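Local coordinates for protein 3-carboxy-cis,cis-muconate cycloisomerase (Acinetobacter calcoaceticus, PDB 1Q5N) that belongs to the largely helical fumarase/aspartase-type lyase superfamily and assembles as a tetramer, at residues Ala378-Met383 against Glu415-Phe420; Glu364-Leu369 against Gln403-Lys407. All blocks are in the same frame, centred on the assembly; numbering follows the deposited sequence.

Interaction 1: Ala378-Met383 against Glu415-Phe420; sequences ALAPHM and EVKQYF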
loop_
_atom_site.group_PDB
_atom_site.type_symbol
_atom_site.label_atom_id
_atom_site.label_comp_id
_atom_site.label_asym_id
_atom_site.label_seq_id
_atom_site.Cartn_x
_atom_site.Cartn_y
_atom_site.Cartn_z
ATOM N N ALA A 378 37.103 18.275 26.742
ATOM C CA ALA A 378 38.233 19.176 26.975
ATOM C C ALA A 378 38.836 18.960 28.358
ATOM O O ALA A 378 40.039 19.127 28.528
ATOM C CB ALA A 378 37.791 20.622 26.844
ATOM N N LEU A 379 38.002 18.589 29.338
ATOM C CA LEU A 379 38.450 18.360 30.714
ATOM C C LEU A 379 38.995 16.977 31.005
ATOM O O LEU A 379 39.808 16.832 31.911
ATOM C CB LEU A 379 37.316 18.605 31.716
ATOM C CG LEU A 379 37.109 20.008 32.276
ATOM C CD1 LEU A 379 38.136 20.343 33.348
ATOM C CD2 LEU A 379 37.239 20.989 31.144
ATOM N N ALA A 380 38.522 15.971 30.265
ATOM C CA ALA A 380 38.907 14.563 30.471
ATOM C C ALA A 380 40.408 14.323 30.662
ATOM O O ALA A 380 40.806 13.625 31.601
ATOM C CB ALA A 380 38.384 13.693 29.323
ATOM N N PRO A 381 41.256 14.895 29.779
ATOM C CA PRO A 381 42.716 14.739 29.857
ATOM C C PRO A 381 43.325 15.243 31.189
ATOM O O PRO A 381 44.117 14.552 31.832
ATOM C CB PRO A 381 43.213 15.555 28.656
ATOM C CG PRO A 381 42.068 15.489 27.692
ATOM C CD PRO A 381 40.888 15.696 28.597
ATOM N N HIS A 382 42.955 16.445 31.602
ATOM C CA HIS A 382 43.492 16.993 32.829
ATOM C C HIS A 382 42.742 16.486 34.064
ATOM O O HIS A 382 43.090 16.857 35.181
ATOM C CB HIS A 382 43.398 18.523 32.790
ATOM C CG HIS A 382 43.804 19.129 31.480
ATOM N ND1 HIS A 382 45.118 19.313 31.116
ATOM C CD2 HIS A 382 43.060 19.588 30.443
ATOM C CE1 HIS A 382 45.171 19.863 29.911
ATOM N NE2 HIS A 382 43.937 20.038 29.484
ATOM N N MET A 383 41.768 15.598 33.904
ATOM C CA MET A 383 40.972 15.226 35.071
ATOM C C MET A 383 40.523 13.763 35.218
ATOM O O MET A 383 40.246 13.302 36.326
ATOM C CB MET A 383 39.753 16.160 35.039
ATOM C CG MET A 383 39.099 16.498 36.348
ATOM S SD MET A 383 37.903 17.854 36.128
ATOM C CE MET A 383 38.983 19.242 36.203
ATOM N N GLU A 415 38.386 23.717 40.050
ATOM C CA GLU A 415 39.086 22.638 39.356
ATOM C C GLU A 415 39.405 23.064 37.932
ATOM O O GLU A 415 40.486 22.805 37.416
ATOM C CB GLU A 415 38.193 21.394 39.290
ATOM C CG GLU A 415 37.850 20.713 40.624
ATOM C CD GLU A 415 37.263 21.657 41.686
ATOM O OE1 GLU A 415 36.231 22.324 41.411
ATOM O OE2 GLU A 415 37.841 21.715 42.807
ATOM N N VAL A 416 38.422 23.718 37.315
ATOM C CA VAL A 416 38.479 24.198 35.939
ATOM C C VAL A 416 39.438 25.359 35.694
ATOM O O VAL A 416 40.244 25.298 34.768
ATOM C CB VAL A 416 37.057 24.600 35.473
ATOM C CG1 VAL A 416 37.066 25.086 34.043
ATOM C CG2 VAL A 416 36.136 23.426 35.619
ATOM N N LYS A 417 39.348 26.417 36.500
ATOM C CA LYS A 417 40.236 27.568 36.325
ATOM C C LYS A 417 41.679 27.112 36.407
ATOM O O LYS A 417 42.570 27.753 35.842
ATOM C CB LYS A 417 39.960 28.632 37.383
ATOM C CG LYS A 417 38.653 29.355 37.149
ATOM C CD LYS A 417 38.034 29.896 38.422
ATOM C CE LYS A 417 38.801 31.074 38.974
ATOM N NZ LYS A 417 37.899 31.851 39.870
ATOM N N GLN A 418 41.894 25.995 37.106
ATOM C CA GLN A 418 43.224 25.400 37.263
ATOM C C GLN A 418 43.842 25.015 35.908
ATOM O O GLN A 418 45.064 24.995 35.782
ATOM C CB GLN A 418 43.151 24.135 38.153
ATOM C CG GLN A 418 43.795 24.218 39.573
ATOM C CD GLN A 418 45.349 24.158 39.579
ATOM O OE1 GLN A 418 46.041 25.095 39.131
ATOM N NE2 GLN A 418 45.894 23.050 40.094
ATOM N N TYR A 419 43.011 24.726 34.898
ATOM C CA TYR A 419 43.512 24.306 33.582
ATOM C C TYR A 419 43.180 25.173 32.388
ATOM O O TYR A 419 43.755 24.969 31.323
ATOM C CB TYR A 419 43.014 22.901 33.235
ATOM C CG TYR A 419 43.217 21.852 34.298
ATOM C CD1 TYR A 419 44.488 21.327 34.567
ATOM C CD2 TYR A 419 42.142 21.401 35.061
ATOM C CE1 TYR A 419 44.678 20.378 35.575
ATOM C CE2 TYR A 419 42.321 20.456 36.073
ATOM C CZ TYR A 419 43.589 19.954 36.326
ATOM O OH TYR A 419 43.754 19.045 37.346
ATOM N N PHE A 420 42.255 26.116 32.515
ATOM C CA PHE A 420 41.906 26.923 31.343
ATOM C C PHE A 420 41.719 28.423 31.609
ATOM O O PHE A 420 41.064 28.781 32.585
ATOM C CB PHE A 420 40.601 26.397 30.681
ATOM C CG PHE A 420 40.652 24.951 30.206
ATOM C CD1 PHE A 420 40.089 23.934 30.960
ATOM C CD2 PHE A 420 41.234 24.617 28.990
ATOM C CE1 PHE A 420 40.094 22.612 30.505
ATOM C CE2 PHE A 420 41.242 23.288 28.530
ATOM C CZ PHE A 420 40.675 22.289 29.294
#
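His382 and Tyr419 bring their rings together nearly parallel but offset, so they overlap little. Their planes lie 20° apart, and the centroids are 5.1 Å from one another. The firmer contact is a CH-pi one. His382 CB sits over the centre of the Tyr419 ring, 3.5 Å from the centroid. His382 CG lies anti to its carbonyl carbon (chi1 -44°), which carries the imidazole back toward Tyr419 CB. Phe420 completes the aromatic cluster, its plane almost perpendicular to the imidazole.

Apolar contacts fill in around these rings. Leu379 CD2 is 3.3 Å from Phe420 CE1, a tight approach, while its other methyl reaches Val416. Met383 bends at chi3 (-83°) and brings CE to the edge of the Tyr419 ring, 3.6 Å from CE2. The same methyl packs on Glu415 CB.

Polar atoms play a smaller part. Ala378 O lies near the plane of the Phe420 ring, 3.3 Å from CZ at its edge.

The contact joins the C-terminal part of helix 372-383, kinked near Pro381, to helix 414-417 and the turn after it. Helix 422-428 packs alongside, with Ile428 touching both Ala378 and Phe420.

Interaction 2: Glu364-Leu369 against Gln403-Lys407; sequences ECTHGL and QKHLK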
loop_
_atom_site.group_PDB
_atom_site.type_symbol
_atom_site.label_atom_id
_atom_site.label_comp_id
_atom_site.label_asym_id
_atom_site.label_seq_id
_atom_site.Cartn_x
_atom_site.Cartn_y
_atom_site.Cartn_z
ATOM N N GLU A 364 21.748 29.202 20.506
ATOM C CA GLU A 364 21.812 29.720 21.883
ATOM C C GLU A 364 20.624 29.338 22.743
ATOM O O GLU A 364 20.619 29.550 23.941
ATOM C CB GLU A 364 22.026 31.247 21.887
ATOM C CG GLU A 364 23.540 31.592 21.774
ATOM C CD GLU A 364 24.352 30.945 22.928
ATOM O OE1 GLU A 364 23.939 31.186 24.087
ATOM O OE2 GLU A 364 25.366 30.203 22.717
ATOM N N CYS A 365 19.639 28.714 22.122
ATOM C CA CYS A 365 18.420 28.283 22.782
ATOM C C CYS A 365 18.560 27.554 24.152
ATOM O O CYS A 365 17.835 27.849 25.102
ATOM C CB CYS A 365 17.659 27.412 21.771
ATOM S SG CYS A 365 16.024 27.125 22.188
ATOM N N THR A 366 19.459 26.586 24.265
ATOM C CA THR A 366 19.614 25.886 25.554
ATOM C C THR A 366 20.680 26.522 26.474
ATOM O O THR A 366 21.111 25.916 27.448
ATOM C CB THR A 366 19.987 24.373 25.358
ATOM O OG1 THR A 366 21.238 24.266 24.649
ATOM C CG2 THR A 366 18.874 23.647 24.609
ATOM N N HIS A 367 21.118 27.723 26.127
ATOM C CA HIS A 367 22.104 28.440 26.929
ATOM C C HIS A 367 23.331 27.606 27.278
ATOM O O HIS A 367 23.673 27.473 28.442
ATOM C CB HIS A 367 21.438 28.951 28.216
ATOM C CG HIS A 367 20.067 29.515 27.979
ATOM N ND1 HIS A 367 19.848 30.659 27.223
ATOM C CD2 HIS A 367 18.838 29.049 28.321
ATOM C CE1 HIS A 367 18.545 30.867 27.112
ATOM N NE2 HIS A 367 17.909 29.904 27.771
ATOM N N GLY A 368 23.957 27.032 26.254
ATOM C CA GLY A 368 25.161 26.278 26.433
ATOM C C GLY A 368 25.016 24.846 26.865
ATOM O O GLY A 368 26.022 24.115 26.864
ATOM N N LEU A 369 23.812 24.412 27.241
ATOM C CA LEU A 369 23.663 23.020 27.659
ATOM C C LEU A 369 24.070 22.007 26.565
ATOM O O LEU A 369 24.625 20.959 26.891
ATOM C CB LEU A 369 22.228 22.749 28.147
ATOM C CG LEU A 369 21.898 23.457 29.483
ATOM C CD1 LEU A 369 20.407 23.376 29.799
ATOM C CD2 LEU A 369 22.698 22.815 30.597
ATOM N N GLN A 403 19.339 29.527 36.124
ATOM C CA GLN A 403 18.937 29.983 34.786
ATOM C C GLN A 403 20.053 30.863 34.194
ATOM O O GLN A 403 19.804 31.972 33.769
ATOM C CB GLN A 403 17.573 30.736 34.814
ATOM C CG GLN A 403 16.378 29.817 35.245
ATOM C CD GLN A 403 14.995 30.237 34.687
ATOM O OE1 GLN A 403 14.650 29.922 33.528
ATOM N NE2 GLN A 403 14.201 30.947 35.507
ATOM N N LYS A 404 21.284 30.359 34.186
ATOM C CA LYS A 404 22.415 31.099 33.639
ATOM C C LYS A 404 22.964 30.256 32.522
ATOM O O LYS A 404 22.662 29.073 32.455
ATOM C CB LYS A 404 23.550 31.248 34.663
ATOM C CG LYS A 404 23.277 32.172 35.822
ATOM C CD LYS A 404 24.171 33.404 35.712
ATOM C CE LYS A 404 24.072 34.302 36.950
ATOM N NZ LYS A 404 22.763 35.099 36.966
ATOM N N HIS A 405 23.805 30.855 31.679
ATOM C CA HIS A 405 24.445 30.117 30.605
ATOM C C HIS A 405 25.451 29.145 31.268
ATOM O O HIS A 405 26.123 29.480 32.254
ATOM C CB HIS A 405 25.162 31.108 29.674
ATOM C CG HIS A 405 25.643 30.520 28.378
ATOM N ND1 HIS A 405 26.742 29.684 28.295
ATOM C CD2 HIS A 405 25.170 30.648 27.110
ATOM C CE1 HIS A 405 26.916 29.314 27.034
ATOM N NE2 HIS A 405 25.978 29.881 26.294
ATOM N N LEU A 406 25.557 27.937 30.736
ATOM C CA LEU A 406 26.499 26.991 31.294
ATOM C C LEU A 406 27.929 27.560 31.335
ATOM O O LEU A 406 28.703 27.176 32.211
ATOM C CB LEU A 406 26.485 25.667 30.500
ATOM C CG LEU A 406 27.389 24.553 31.049
ATOM C CD1 LEU A 406 26.937 24.072 32.455
ATOM C CD2 LEU A 406 27.383 23.415 30.072
ATOM N N LYS A 407 28.296 28.433 30.392
ATOM C CA LYS A 407 29.667 28.978 30.394
ATOM C C LYS A 407 29.885 29.800 31.689
ATOM O O LYS A 407 30.909 29.671 32.339
ATOM C CB LYS A 407 29.967 29.851 29.136
ATOM C CG LYS A 407 31.463 30.235 29.005
ATOM C CD LYS A 407 31.831 30.903 27.651
ATOM C CE LYS A 407 31.557 32.413 27.609
ATOM N NZ LYS A 407 31.662 32.937 26.195
#
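Lys404 makes a slight first contact with the loop 364-369: its carbonyl oxygen comes near His367 CB. Just before it, Gln403 takes positive phi and is the C-prime residue of a Schellman motif that ends helix 385-402.

His405 follows and carries most of the contact. Its CG is anti to the backbone N (chi1 -169°), and this lays the ring against the peptide between His367 and Gly368. His367 O stands over the centre of one ring face. Gly368 N lies above the same face, nearer the rim, 3.5 Å from His405 NE2, at a poor angle for a hydrogen bond. The Glu364 carboxylate comes to the ring edge, nearly coplanar with the imidazole at 11°, and its OE1 is 3.3 Å from His405 NE2. On another part of the edge, His405 ND1 accepts from Lys407 N at 2.9 Å. The donor is in the ring plane, and this bond probably holds the imidazole in its rotation.

Leu406 N gives the hydrogen bond between the segments, to His367 O at 3.0 Å. It is nearly straight at the hydrogen, 170°. His405 CA makes a CH...O contact with the same oxygen. Leu406 CD2 packs 3.6 Å from Gly368 O. Beyond the loop, Leu406 also meets Ala395, Cys396 and Ala399 of helix 385-402.

Lys407 forms a salt bridge with Asp426 through NZ.

Gly368, with positive phi, lets the His405 ring pack close, with His405 CE1 3.6 Å from Gly368 CA. The loop itself chains a type I turn, Glu364 to His367, into a type I' turn, Thr366 to Leu369. Facing it is a helix N-cap: His405 caps helix 406-410 through its side chain.

How the interactions relate
From the N terminus, the chain leaves helix 356-364 through the loop 364-369, the first half of interaction 2. It then runs along helix 372-383, whose last part opens interaction 1. Helix 385-402 follows, and residues 403-407 close interaction 2 across 33 mostly helical residues. The chain continues through helix 406-410 to 415-420, where interaction 1 closes. The segments alternate, so the two loops cross. The centres are 20 Å apart, with nearest atoms about 8 Å apart, and the contacts do not touch. Together they tie the short helices 406-410 and 414-417 back to helix 372-383 and the loop leading into it.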